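Local coordinates for protein ArsR family transcriptional regulator (Comamonas testosteroni, PDB 6UVU) that acts as an antimony(III)-responsive transcriptional repressor of the ArsR family, a dimer that probably binds operator DNA through winged helix-turn-helix domains, at residues 31-34 and 35-39; 40-43 and 44-48; 56-59 and 60-63; 88-92 and 93-97; 105-108 and 109-112. All blocks are in the same frame, centred on the assembly; numbering follows the deposited sequence.

In the fold
The five contacts span a winged helix-turn-helix subunit, from the dimer interface to the wing, which probably lies near DNA. Contacts 1 and 5, on helices 26-39 and 102-121, meet where L39 CD1 packs 3.4 Å from M107 CG, and both touch the second subunit. Contact 2 starts helix 42-54, bears on both of them, and passes the core onward through L47 CD2, 3.5 Å from L62 CG of contact 3. Contact 3 in turn lies beside the hairpin of contact 4, their centres about 11 Å apart, with a probable hydrogen bond of 2.9 Å from Y97 N to L57 O. Contacts 4 and 5 lie about 26 Å apart between centres, the wing far from the dimerisation helix.

Contact 1: residues 31-34 and 35-39; sequences EVVV and LFKVL
With chi1 at -73°, F36 turns its ring back along the helix, away from its own carbonyl carbon, and brings CE2 to 3.5 Å from V32 CG1. A similar first torsion in K37 (-76°), followed by an extended chain, runs its methylene groups back to V33, where K37 CE rests 3.7 Å from V33 CG1. The V32 and F36 side chains run alongside each other in the same direction, whereas the lysine passes obliquely over its valine. The ring also receives V33 CA at its edge.

These are i to i+4 neighbours in helix 26-39, one of the helices of the ArsR dimer interface. F36 N donates to V32 O at 3.1 Å and K37 N to V33 O at 2.9 Å; V38 N reaches V34 O in a nearly straight bond (169°), while the bond from L35 N to E31 O is weak. F36 reaches further, to M107 of helix 102-121 and to L39 of the second subunit. With an alanine here, V32 and M107 would probably be left facing a gap, and L39 of the second subunit would lose its aromatic partner. Lysine suits the exposed side, where its aliphatic part shields V33 and its amine extends beyond it.

Contact 2: residues 40-43 and 44-48; sequences ANDT and RLRLL
N41 and R44 are joined twice, first by a hydrogen bond and then by a stack. As N-cap of helix 42-54, N41 uses OD1 to accept R44 N at 2.9 Å, the N-H...O angle being 163° and the donor lying in the plane of the amide carbonyl, on a lone pair. Asparagine fits because its short amide folds back over the first turn. The main chain follows: L45 N bonds to N41 O, R46 N to D42 O and L47 N to T43 O.

For the stack, a bend at chi3 (-73°) carries the R44 guanidinium to N41, whose CB lies 3.2 Å above its plane, over the centre; the amide, 22° from parallel, continues the stack, with N41 CG 3.7 Å from R44 NH1. R44 NE donates to V38 O and NH2 to K37 O, at the end of helix 26-39. A lysine in its place would probably leave one of those carbonyls without a donor and N41 without a flat surface to lie on.

Apolar contact is lighter, with T43 CG2 4.1 Å from L47 CD1. D42 and R46 have opposite charges but do not pair: D42 OD1 is 5.3 Å from R46 NE, which bonds instead to I24 O of the second subunit.

The cation thus lies at a carbonyl-rich helix end, where the helix dipole would probably stabilise it, while the neutral asparagine side chain satisfies one backbone N-H, that of R44.

Contact 3: residues 56-59 and 60-63; sequences GLCV and TDLA
The D61 carboxylate carries C58 SG over one face, 3.7 Å from D61 CG and at similar distances from both oxygens. A water bridges the same two residues: it accepts from C58 N at 2.8 Å and donates to D61 OD2 at 2.5 Å, lying out of the carboxylate plane on the sulphur's side.

The sulphur has a second task. C58 is the N-cap of helix 59-65, and with chi1 at 72° its SG stands between its own backbone N and carbonyl carbon, turned toward the opening turn of the helix. There it accepts D61 N at 3.6 Å, a long distance proper to sulphur, in an almost straight bond of 171°. Cysteine takes a place more often held by serine, threonine or aspartate. Ordinary helical bonds follow, from L62 N to C58 O and from A63 N to V59 O.

Just before the cap, L57 reaches forward from the extended approach. Its CB lies 4.1 Å from L62 CB, and its CD2 meets D61 CB at the same distance, the two side chains crossing at about a right angle. Leucine suits both places: L62 is buried, touching L47, A50 and L51 of helix 42-54 as well as L77.

V59 and A63, small enough for close helix packing, face helix 70-82. Helices 59-65 and 70-82 form the helix-turn-helix, in which the second is probably the recognition helix, as in other ArsR proteins.

Contact 4: residues 88-92 and 93-97; sequences AARCG and NNIHY
Strands 86-91 and 94-99 pair here as an antiparallel beta hairpin, the wing of the winged helix-turn-helix, which projects from the subunit and in this family probably approaches DNA. The strand segments run 158° apart in direction, and a type II' turn from C91 to N94 joins them with G92 and N93 at its corners. G92 has a positive phi, and a CB there would collide with N93 N, so glycine answers the demand of the turn.

A89 and H96 form a hydrogen-bonded pair: A89 N gives to H96 O and H96 N to A89 O, each at 2.8 Å and nearly straight. Nearer the turn, C91 N donates to N94 O at 3.1 Å, while the return bond from N94 N to C91 O is weak. Between these pairs, CA-H groups also point at carbonyls, such as R90 CA to N94 O at 3.3 Å.

Side chains alternate. On the face bearing A88, R90, I95 and Y97, the single methyl of A88 lets larger neighbours close in: its CB meets Y97 CE1 at 3.5 Å and I95 CG2 at 3.9 Å. Y97 is the buried member, and its backbone also pairs with L57. The R90 aliphatic chain crosses I95, CG to CG1, at 4.0 Å.

Beyond that crossing the arginine bends at chi3 (84°) and returns to the turn, where NH1 donates to G92 O at 2.7 Å, the oxygen lying at the guanidinium edge, in its plane.

Contact 5: residues 105-108 and 109-112; sequences LRML and ELGL
E109 and L108 lose the most surface across this turn of helix 102-121. E109 folds back along the helix on L105: its CG rests 3.2 Å from L105 O, and the chain, extended beyond CG (chi2 177°), places OE2 3.8 Å from L105 CG. OE2 thus lies against the leucine branch and at the same time accepts K15 N of the second subunit. Glutamate fits this place because its methylenes tolerate apolar company while its end finds a polar partner.

L108 faces helix 42-54, where it meets L45, H49 and A52. Its CD1 lies 4.1 Å from L112 CG, and L112 CG in turn presses to 3.2 Å on L108 O, so the two leucines line the side of the helix that meets H49 of helix 42-54.

M107 supplies a third surface. Its SD is 4.3 Å from L110 CD2, and the flexible thioether also bridges to L35, F36 and L39 of helix 26-39 and to L110 of the second subunit. G111 N donates to M107 O at 3.0 Å (171°), one of four regular i to i+4 bonds that hold the turn.

The leucines and M107 thus pack within the subunit and against its partner, while the charged residues find their mates across the interface. R106 salt-bridges E117 of the second subunit, and the backbone amide from K15 would probably steady the negative charge of E109 beside its apolar neighbour.

Contact 1: residues 31-34 and 35-39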
loop_
_atom_site.group_PDB
_atom_site.type_symbol
_atom_site.label_atom_id
_atom_site.label_comp_id
_atom_site.label_asym_id
_atom_site.label_seq_id
_atom_site.Cartn_x
_atom_site.Cartn_y
_atom_site.Cartn_z
ATOM N N GLU B 31 11.150 -0.368 -6.501
ATOM C CA GLU B 31 11.359 0.083 -5.130
ATOM C C GLU B 31 10.039 0.268 -4.393
ATOM O O GLU B 31 9.952 -0.014 -3.189
ATOM C CB GLU B 31 12.163 1.381 -5.101
ATOM C CG GLU B 31 12.711 1.699 -3.712
ATOM C CD GLU B 31 13.470 0.522 -3.107
ATOM O OE1 GLU B 31 13.193 0.162 -1.938
ATOM O OE2 GLU B 31 14.335 -0.051 -3.812
ATOM N N VAL B 32 9.004 0.740 -5.095
ATOM C CA VAL B 32 7.734 0.976 -4.424
ATOM C C VAL B 32 6.976 -0.336 -4.236
ATOM O O VAL B 32 6.248 -0.507 -3.250
ATOM C CB VAL B 32 6.926 2.034 -5.205
ATOM C CG1 VAL B 32 5.456 1.702 -5.219
ATOM C CG2 VAL B 32 7.152 3.428 -4.597
ATOM N N VAL B 33 7.145 -1.283 -5.159
ATOM C CA VAL B 33 6.527 -2.600 -5.020
ATOM C C VAL B 33 7.008 -3.285 -3.744
ATOM O O VAL B 33 6.234 -3.956 -3.045
ATOM C CB VAL B 33 6.819 -3.449 -6.277
ATOM C CG1 VAL B 33 6.649 -4.919 -6.000
ATOM C CG2 VAL B 33 5.902 -3.027 -7.430
ATOM N N VAL B 34 8.290 -3.118 -3.416
ATOM C CA VAL B 34 8.825 -3.688 -2.180
ATOM C C VAL B 34 8.135 -3.078 -0.963
ATOM O O VAL B 34 7.819 -3.783 0.006
ATOM C CB VAL B 34 10.359 -3.512 -2.136
ATOM C CG1 VAL B 34 10.934 -3.986 -0.811
ATOM C CG2 VAL B 34 11.012 -4.269 -3.295
ATOM N N LEU B 35 7.864 -1.771 -0.998
ATOM C CA LEU B 35 7.088 -1.142 0.074
ATOM C C LEU B 35 5.745 -1.846 0.265
ATOM O O LEU B 35 5.395 -2.248 1.383
ATOM C CB LEU B 35 6.896 0.347 -0.231
ATOM C CG LEU B 35 5.870 1.155 0.576
ATOM C CD1 LEU B 35 6.195 1.134 2.065
ATOM C CD2 LEU B 35 5.806 2.577 0.066
ATOM N N PHE B 36 4.996 -2.053 -0.832
ATOM C CA PHE B 36 3.676 -2.665 -0.716
ATOM C C PHE B 36 3.757 -4.126 -0.271
ATOM O O PHE B 36 2.879 -4.597 0.468
ATOM C CB PHE B 36 2.931 -2.548 -2.046
ATOM C CG PHE B 36 2.438 -1.160 -2.349
ATOM C CD1 PHE B 36 1.463 -0.577 -1.561
ATOM C CD2 PHE B 36 2.934 -0.450 -3.437
ATOM C CE1 PHE B 36 0.994 0.689 -1.845
ATOM C CE2 PHE B 36 2.466 0.832 -3.728
ATOM C CZ PHE B 36 1.493 1.400 -2.930
ATOM N N LYS B 37 4.780 -4.879 -0.735
ATOM C CA LYS B 37 4.937 -6.265 -0.289
ATOM C C LYS B 37 5.113 -6.346 1.226
ATOM O O LYS B 37 4.501 -7.191 1.887
ATOM C CB LYS B 37 6.122 -6.940 -0.991
ATOM C CG LYS B 37 5.878 -7.355 -2.443
ATOM C CD LYS B 37 7.085 -8.101 -3.016
ATOM C CE LYS B 37 6.990 -8.252 -4.544
ATOM N NZ LYS B 37 8.243 -8.857 -5.094
ATOM N N VAL B 38 5.946 -5.474 1.792
ATOM C CA VAL B 38 6.119 -5.450 3.243
ATOM C C VAL B 38 4.784 -5.181 3.945
ATOM O O VAL B 38 4.424 -5.855 4.918
ATOM C CB VAL B 38 7.189 -4.414 3.625
ATOM C CG1 VAL B 38 7.176 -4.174 5.118
ATOM C CG2 VAL B 38 8.555 -4.882 3.171
ATOM N N LEU B 39 4.014 -4.215 3.450
ATOM C CA LEU B 39 2.742 -3.903 4.088
ATOM C C LEU B 39 1.621 -4.885 3.758
ATOM O O LEU B 39 0.603 -4.892 4.468
ATOM C CB LEU B 39 2.312 -2.499 3.690
ATOM C CG LEU B 39 3.195 -1.418 4.292
ATOM C CD1 LEU B 39 3.019 -0.188 3.477
ATOM C CD2 LEU B 39 2.820 -1.185 5.761
#

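Contact 2: residues 40-43 and 44-48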
loop_
_atom_site.group_PDB
_atom_site.type_symbol
_atom_site.label_atom_id
_atom_site.label_comp_id
_atom_site.label_asym_id
_atom_site.label_seq_id
_atom_site.Cartn_x
_atom_site.Cartn_y
_atom_site.Cartn_z
ATOM N N ALA B 40 1.766 -5.708 2.714
ATOM C CA ALA B 40 0.659 -6.554 2.267
ATOM C C ALA B 40 0.539 -7.840 3.073
ATOM O O ALA B 40 0.514 -8.935 2.488
ATOM C CB ALA B 40 0.818 -6.896 0.780
ATOM N N ASN B 41 0.465 -7.720 4.399
ATOM C CA ASN B 41 0.252 -8.854 5.291
ATOM C C ASN B 41 -0.466 -8.385 6.552
ATOM O O ASN B 41 -0.027 -7.442 7.213
ATOM C CB ASN B 41 1.571 -9.532 5.667
ATOM C CG ASN B 41 1.388 -10.671 6.657
ATOM O OD1 ASN B 41 1.467 -10.474 7.867
ATOM N ND2 ASN B 41 1.151 -11.872 6.142
ATOM N N ASP B 42 -1.575 -9.052 6.857
ATOM C CA ASP B 42 -2.410 -8.793 8.025
ATOM C C ASP B 42 -1.594 -8.590 9.305
ATOM O O ASP B 42 -1.650 -7.537 9.941
ATOM C CB ASP B 42 -3.369 -9.982 8.170
ATOM C CG ASP B 42 -4.678 -9.606 8.801
ATOM O OD1 ASP B 42 -4.708 -9.419 10.041
ATOM O OD2 ASP B 42 -5.683 -9.509 8.054
ATOM N N THR B 43 -0.804 -9.597 9.666
ATOM C CA THR B 43 -0.071 -9.569 10.927
ATOM C C THR B 43 1.003 -8.491 10.935
ATOM O O THR B 43 1.155 -7.775 11.931
ATOM C CB THR B 43 0.539 -10.946 11.185
ATOM O OG1 THR B 43 -0.513 -11.845 11.557
ATOM C CG2 THR B 43 1.588 -10.892 12.284
ATOM N N ARG B 44 1.752 -8.347 9.832
ATOM C CA ARG B 44 2.800 -7.329 9.787
ATOM C C ARG B 44 2.219 -5.937 9.946
ATOM O O ARG B 44 2.829 -5.069 10.580
ATOM C CB ARG B 44 3.581 -7.393 8.479
ATOM C CG ARG B 44 4.505 -8.579 8.341
ATOM C CD ARG B 44 5.605 -8.282 7.348
ATOM N NE ARG B 44 5.094 -8.276 6.001
ATOM C CZ ARG B 44 4.831 -9.364 5.285
ATOM N NH1 ARG B 44 5.020 -10.576 5.792
ATOM N NH2 ARG B 44 4.355 -9.232 4.058
ATOM N N LEU B 45 1.051 -5.701 9.352
ATOM C CA LEU B 45 0.458 -4.373 9.370
ATOM C C LEU B 45 -0.018 -4.018 10.771
ATOM O O LEU B 45 0.148 -2.883 11.223
ATOM C CB LEU B 45 -0.697 -4.313 8.363
ATOM C CG LEU B 45 -1.305 -2.932 8.096
ATOM C CD1 LEU B 45 -0.290 -2.031 7.402
ATOM C CD2 LEU B 45 -2.599 -2.993 7.264
ATOM N N ARG B 46 -0.624 -4.979 11.466
ATOM C CA ARG B 46 -1.040 -4.752 12.846
ATOM C C ARG B 46 0.163 -4.538 13.750
ATOM O O ARG B 46 0.128 -3.681 14.636
ATOM C CB ARG B 46 -1.878 -5.934 13.342
ATOM C CG ARG B 46 -3.192 -6.123 12.599
ATOM C CD ARG B 46 -4.037 -7.157 13.311
ATOM N NE ARG B 46 -4.555 -6.649 14.576
ATOM C CZ ARG B 46 -4.574 -7.355 15.702
ATOM N NH1 ARG B 46 -4.084 -8.588 15.709
ATOM N NH2 ARG B 46 -5.072 -6.834 16.821
ATOM N N LEU B 47 1.242 -5.302 13.530
ATOM C CA LEU B 47 2.465 -5.103 14.305
ATOM C C LEU B 47 3.017 -3.708 14.081
ATOM O O LEU B 47 3.461 -3.041 15.030
ATOM C CB LEU B 47 3.518 -6.150 13.909
ATOM C CG LEU B 47 3.418 -7.560 14.482
ATOM C CD1 LEU B 47 4.458 -8.486 13.838
ATOM C CD2 LEU B 47 3.643 -7.486 15.984
ATOM N N LEU B 48 2.981 -3.252 12.823
ATOM C CA LEU B 48 3.521 -1.942 12.463
ATOM C C LEU B 48 2.688 -0.822 13.067
ATOM O O LEU B 48 3.226 0.203 13.499
ATOM C CB LEU B 48 3.561 -1.797 10.946
ATOM C CG LEU B 48 4.862 -1.963 10.157
ATOM C CD1 LEU B 48 5.891 -2.730 10.926
ATOM C CD2 LEU B 48 4.588 -2.627 8.800
#

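Contact 3: residues 56-59 and 60-63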
loop_
_atom_site.group_PDB
_atom_site.type_symbol
_atom_site.label_atom_id
_atom_site.label_comp_id
_atom_site.label_asym_id
_atom_site.label_seq_id
_atom_site.Cartn_x
_atom_site.Cartn_y
_atom_site.Cartn_z
ATOM N N GLY B 56 7.362 2.467 19.860
ATOM C CA GLY B 56 8.338 1.429 20.122
ATOM C C GLY B 56 8.045 0.546 21.322
ATOM O O GLY B 56 7.651 1.039 22.383
ATOM N N LEU B 57 8.268 -0.760 21.176
ATOM C CA LEU B 57 7.924 -1.730 22.205
ATOM C C LEU B 57 8.921 -2.884 22.187
ATOM O O LEU B 57 9.644 -3.099 21.208
ATOM C CB LEU B 57 6.502 -2.266 21.998
ATOM C CG LEU B 57 5.374 -1.234 22.136
ATOM C CD1 LEU B 57 4.046 -1.767 21.594
ATOM C CD2 LEU B 57 5.245 -0.750 23.590
ATOM N N CYS B 58 8.936 -3.636 23.285
ATOM C CA CYS B 58 9.574 -4.938 23.344
ATOM C C CYS B 58 8.608 -6.000 22.849
ATOM O O CYS B 58 7.410 -5.762 22.677
ATOM C CB CYS B 58 10.039 -5.279 24.771
ATOM S SG CYS B 58 8.713 -5.677 25.975
ATOM N N VAL B 59 9.149 -7.201 22.645
ATOM C CA VAL B 59 8.377 -8.290 22.059
ATOM C C VAL B 59 7.198 -8.668 22.956
ATOM O O VAL B 59 6.110 -9.004 22.465
ATOM C CB VAL B 59 9.309 -9.485 21.775
ATOM C CG1 VAL B 59 8.529 -10.688 21.308
ATOM C CG2 VAL B 59 10.329 -9.100 20.728
ATOM N N THR B 60 7.377 -8.574 24.280
ATOM C CA THR B 60 6.342 -9.009 25.220
ATOM C C THR B 60 5.136 -8.070 25.219
ATOM O O THR B 60 3.983 -8.518 25.217
ATOM C CB THR B 60 6.943 -9.117 26.626
ATOM O OG1 THR B 60 7.605 -10.379 26.752
ATOM C CG2 THR B 60 5.870 -8.974 27.706
ATOM N N ASP B 61 5.383 -6.764 25.259
ATOM C CA ASP B 61 4.290 -5.804 25.177
ATOM C C ASP B 61 3.637 -5.847 23.802
ATOM O O ASP B 61 2.407 -5.875 23.686
ATOM C CB ASP B 61 4.809 -4.397 25.478
ATOM C CG ASP B 61 5.381 -4.269 26.884
ATOM O OD1 ASP B 61 5.154 -5.174 27.718
ATOM O OD2 ASP B 61 6.062 -3.254 27.144
ATOM N N LEU B 62 4.454 -5.859 22.748
ATOM C CA LEU B 62 3.916 -5.888 21.394
ATOM C C LEU B 62 3.091 -7.149 21.149
ATOM O O LEU B 62 1.983 -7.078 20.606
ATOM C CB LEU B 62 5.057 -5.759 20.392
ATOM C CG LEU B 62 4.660 -5.875 18.930
ATOM C CD1 LEU B 62 3.520 -4.927 18.601
ATOM C CD2 LEU B 62 5.855 -5.594 18.055
ATOM N N ALA B 63 3.591 -8.309 21.579
ATOM C CA ALA B 63 2.832 -9.545 21.412
ATOM C C ALA B 63 1.543 -9.532 22.226
ATOM O O ALA B 63 0.535 -10.115 21.801
ATOM C CB ALA B 63 3.688 -10.752 21.802
HETATM O O HOH W 1 7.895 -2.432 25.600
#

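Contact 4: residues 88-92 and 93-97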
loop_
_atom_site.group_PDB
_atom_site.type_symbol
_atom_site.label_atom_id
_atom_site.label_comp_id
_atom_site.label_asym_id
_atom_site.label_seq_id
_atom_site.Cartn_x
_atom_site.Cartn_y
_atom_site.Cartn_z
ATOM N N ALA B 88 16.315 -2.250 15.965
ATOM C CA ALA B 88 16.251 -3.097 17.156
ATOM C C ALA B 88 17.335 -2.644 18.137
ATOM O O ALA B 88 18.534 -2.848 17.893
ATOM C CB ALA B 88 16.416 -4.572 16.800
ATOM N N ALA B 89 16.910 -2.031 19.246
ATOM C CA ALA B 89 17.818 -1.483 20.253
ATOM C C ALA B 89 17.880 -2.455 21.423
ATOM O O ALA B 89 16.877 -2.651 22.122
ATOM C CB ALA B 89 17.355 -0.112 20.723
ATOM N N ARG B 90 19.049 -3.071 21.617
ATOM C CA ARG B 90 19.271 -4.079 22.646
ATOM C C ARG B 90 20.188 -3.531 23.731
ATOM O O ARG B 90 21.272 -3.015 23.434
ATOM C CB ARG B 90 19.889 -5.351 22.059
ATOM C CG ARG B 90 20.110 -6.420 23.101
ATOM C CD ARG B 90 20.490 -7.750 22.504
ATOM N NE ARG B 90 21.916 -7.857 22.220
ATOM C CZ ARG B 90 22.862 -8.068 23.137
ATOM N NH1 ARG B 90 22.552 -8.174 24.432
ATOM N NH2 ARG B 90 24.132 -8.163 22.759
ATOM N N CYS B 91 19.745 -3.636 24.979
ATOM C CA CYS B 91 20.597 -3.389 26.139
ATOM C C CYS B 91 20.264 -4.465 27.158
ATOM O O CYS B 91 19.103 -4.603 27.548
ATOM C CB CYS B 91 20.390 -1.985 26.715
ATOM S SG CYS B 91 21.565 -1.542 28.044
ATOM N N GLY B 92 21.269 -5.245 27.562
ATOM C CA GLY B 92 20.975 -6.469 28.293
ATOM C C GLY B 92 20.215 -7.428 27.392
ATOM O O GLY B 92 20.568 -7.630 26.222
ATOM N N ASN B 93 19.155 -8.035 27.929
ATOM C CA ASN B 93 18.336 -8.945 27.132
ATOM C C ASN B 93 17.023 -8.311 26.682
ATOM O O ASN B 93 16.157 -9.017 26.162
ATOM C CB ASN B 93 18.070 -10.251 27.894
ATOM C CG ASN B 93 17.381 -10.033 29.229
ATOM O OD1 ASN B 93 16.831 -8.961 29.502
ATOM N ND2 ASN B 93 17.408 -11.061 30.075
ATOM N N ASN B 94 16.869 -7.000 26.873
ATOM C CA ASN B 94 15.711 -6.240 26.412
ATOM C C ASN B 94 15.986 -5.665 25.027
ATOM O O ASN B 94 16.970 -4.934 24.837
ATOM C CB ASN B 94 15.393 -5.092 27.369
ATOM C CG ASN B 94 15.189 -5.554 28.787
ATOM O OD1 ASN B 94 14.315 -6.376 29.058
ATOM N ND2 ASN B 94 16.000 -5.031 29.711
ATOM N N ILE B 95 15.109 -5.978 24.074
ATOM C CA ILE B 95 15.197 -5.456 22.716
ATOM C C ILE B 95 13.961 -4.602 22.467
ATOM O O ILE B 95 12.830 -5.083 22.598
ATOM C CB ILE B 95 15.309 -6.577 21.675
ATOM C CG1 ILE B 95 16.396 -7.578 22.086
ATOM C CG2 ILE B 95 15.607 -5.984 20.308
ATOM C CD1 ILE B 95 16.642 -8.695 21.059
ATOM N N HIS B 96 14.184 -3.337 22.139
ATOM C CA HIS B 96 13.142 -2.362 21.871
ATOM C C HIS B 96 13.143 -2.088 20.372
ATOM O O HIS B 96 14.204 -1.852 19.780
ATOM C CB HIS B 96 13.402 -1.085 22.674
ATOM C CG HIS B 96 12.279 -0.092 22.642
ATOM N ND1 HIS B 96 12.244 0.971 21.757
ATOM C CD2 HIS B 96 11.169 0.032 23.414
ATOM C CE1 HIS B 96 11.155 1.689 21.971
ATOM N NE2 HIS B 96 10.484 1.140 22.972
ATOM N N TYR B 97 11.969 -2.167 19.755
ATOM C CA TYR B 97 11.832 -2.051 18.302
ATOM C C TYR B 97 11.126 -0.754 17.944
ATOM O O TYR B 97 10.107 -0.420 18.552
ATOM C CB TYR B 97 11.045 -3.229 17.733
ATOM C CG TYR B 97 11.807 -4.526 17.709
ATOM C CD1 TYR B 97 12.624 -4.863 16.633
ATOM C CD2 TYR B 97 11.697 -5.426 18.754
ATOM C CE1 TYR B 97 13.305 -6.054 16.610
ATOM C CE2 TYR B 97 12.370 -6.619 18.734
ATOM C CZ TYR B 97 13.170 -6.926 17.671
ATOM O OH TYR B 97 13.831 -8.130 17.702
#

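Contact 5: residues 105-108 and 109-112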
loop_
_atom_site.group_PDB
_atom_site.type_symbol
_atom_site.label_atom_id
_atom_site.label_comp_id
_atom_site.label_asym_id
_atom_site.label_seq_id
_atom_site.Cartn_x
_atom_site.Cartn_y
_atom_site.Cartn_z
ATOM N N LEU B 105 5.939 4.351 7.011
ATOM C CA LEU B 105 5.104 5.062 7.971
ATOM C C LEU B 105 4.003 5.856 7.278
ATOM O O LEU B 105 2.844 5.800 7.688
ATOM C CB LEU B 105 5.958 5.981 8.836
ATOM C CG LEU B 105 5.180 6.611 9.980
ATOM C CD1 LEU B 105 4.660 5.524 10.919
ATOM C CD2 LEU B 105 6.080 7.582 10.726
ATOM N N ARG B 106 4.345 6.620 6.240
ATOM C CA ARG B 106 3.306 7.361 5.526
ATOM C C ARG B 106 2.278 6.426 4.894
ATOM O O ARG B 106 1.080 6.757 4.841
ATOM C CB ARG B 106 3.917 8.245 4.438
ATOM C CG ARG B 106 5.276 8.827 4.730
ATOM C CD ARG B 106 5.345 10.279 4.330
ATOM N NE ARG B 106 4.968 10.528 2.938
ATOM C CZ ARG B 106 5.799 11.014 2.014
ATOM N NH1 ARG B 106 7.060 11.296 2.329
ATOM N NH2 ARG B 106 5.379 11.221 0.767
ATOM N N MET B 107 2.715 5.262 4.412
ATOM C CA MET B 107 1.794 4.330 3.764
ATOM C C MET B 107 0.874 3.674 4.782
ATOM O O MET B 107 -0.326 3.500 4.523
ATOM C CB MET B 107 2.572 3.279 2.961
ATOM C CG MET B 107 1.712 2.495 1.933
ATOM S SD MET B 107 0.840 3.480 0.666
ATOM C CE MET B 107 2.205 3.893 -0.426
ATOM N N LEU B 108 1.413 3.317 5.956
ATOM C CA LEU B 108 0.565 2.884 7.062
ATOM C C LEU B 108 -0.426 3.974 7.463
ATOM O O LEU B 108 -1.606 3.691 7.659
ATOM C CB LEU B 108 1.425 2.467 8.263
ATOM C CG LEU B 108 0.792 2.426 9.657
ATOM C CD1 LEU B 108 -0.179 1.275 9.798
ATOM C CD2 LEU B 108 1.868 2.341 10.773
ATOM N N GLU B 109 0.029 5.226 7.575
ATOM C CA GLU B 109 -0.871 6.313 7.960
ATOM C C GLU B 109 -1.987 6.495 6.937
ATOM O O GLU B 109 -3.138 6.769 7.304
ATOM C CB GLU B 109 -0.095 7.623 8.125
ATOM C CG GLU B 109 0.824 7.689 9.354
ATOM C CD GLU B 109 1.603 9.001 9.400
ATOM O OE1 GLU B 109 1.400 9.843 8.487
ATOM O OE2 GLU B 109 2.401 9.202 10.345
ATOM N N LEU B 110 -1.661 6.383 5.648
ATOM C CA LEU B 110 -2.697 6.472 4.620
ATOM C C LEU B 110 -3.712 5.355 4.783
ATOM O O LEU B 110 -4.928 5.587 4.757
ATOM C CB LEU B 110 -2.080 6.430 3.222
ATOM C CG LEU B 110 -3.118 6.452 2.088
ATOM C CD1 LEU B 110 -3.980 7.717 2.163
ATOM C CD2 LEU B 110 -2.431 6.332 0.727
ATOM N N GLY B 111 -3.227 4.137 4.987
ATOM C CA GLY B 111 -4.118 3.041 5.302
ATOM C C GLY B 111 -5.027 3.343 6.476
ATOM O O GLY B 111 -6.215 3.020 6.445
ATOM N N LEU B 112 -4.482 3.969 7.529
ATOM C CA LEU B 112 -5.286 4.280 8.708
ATOM C C LEU B 112 -6.367 5.303 8.379
ATOM O O LEU B 112 -7.510 5.166 8.828
ATOM C CB LEU B 112 -4.387 4.774 9.860
ATOM C CG LEU B 112 -3.348 3.766 10.390
ATOM C CD1 LEU B 112 -2.345 4.426 11.358
ATOM C CD2 LEU B 112 -4.008 2.560 11.054
#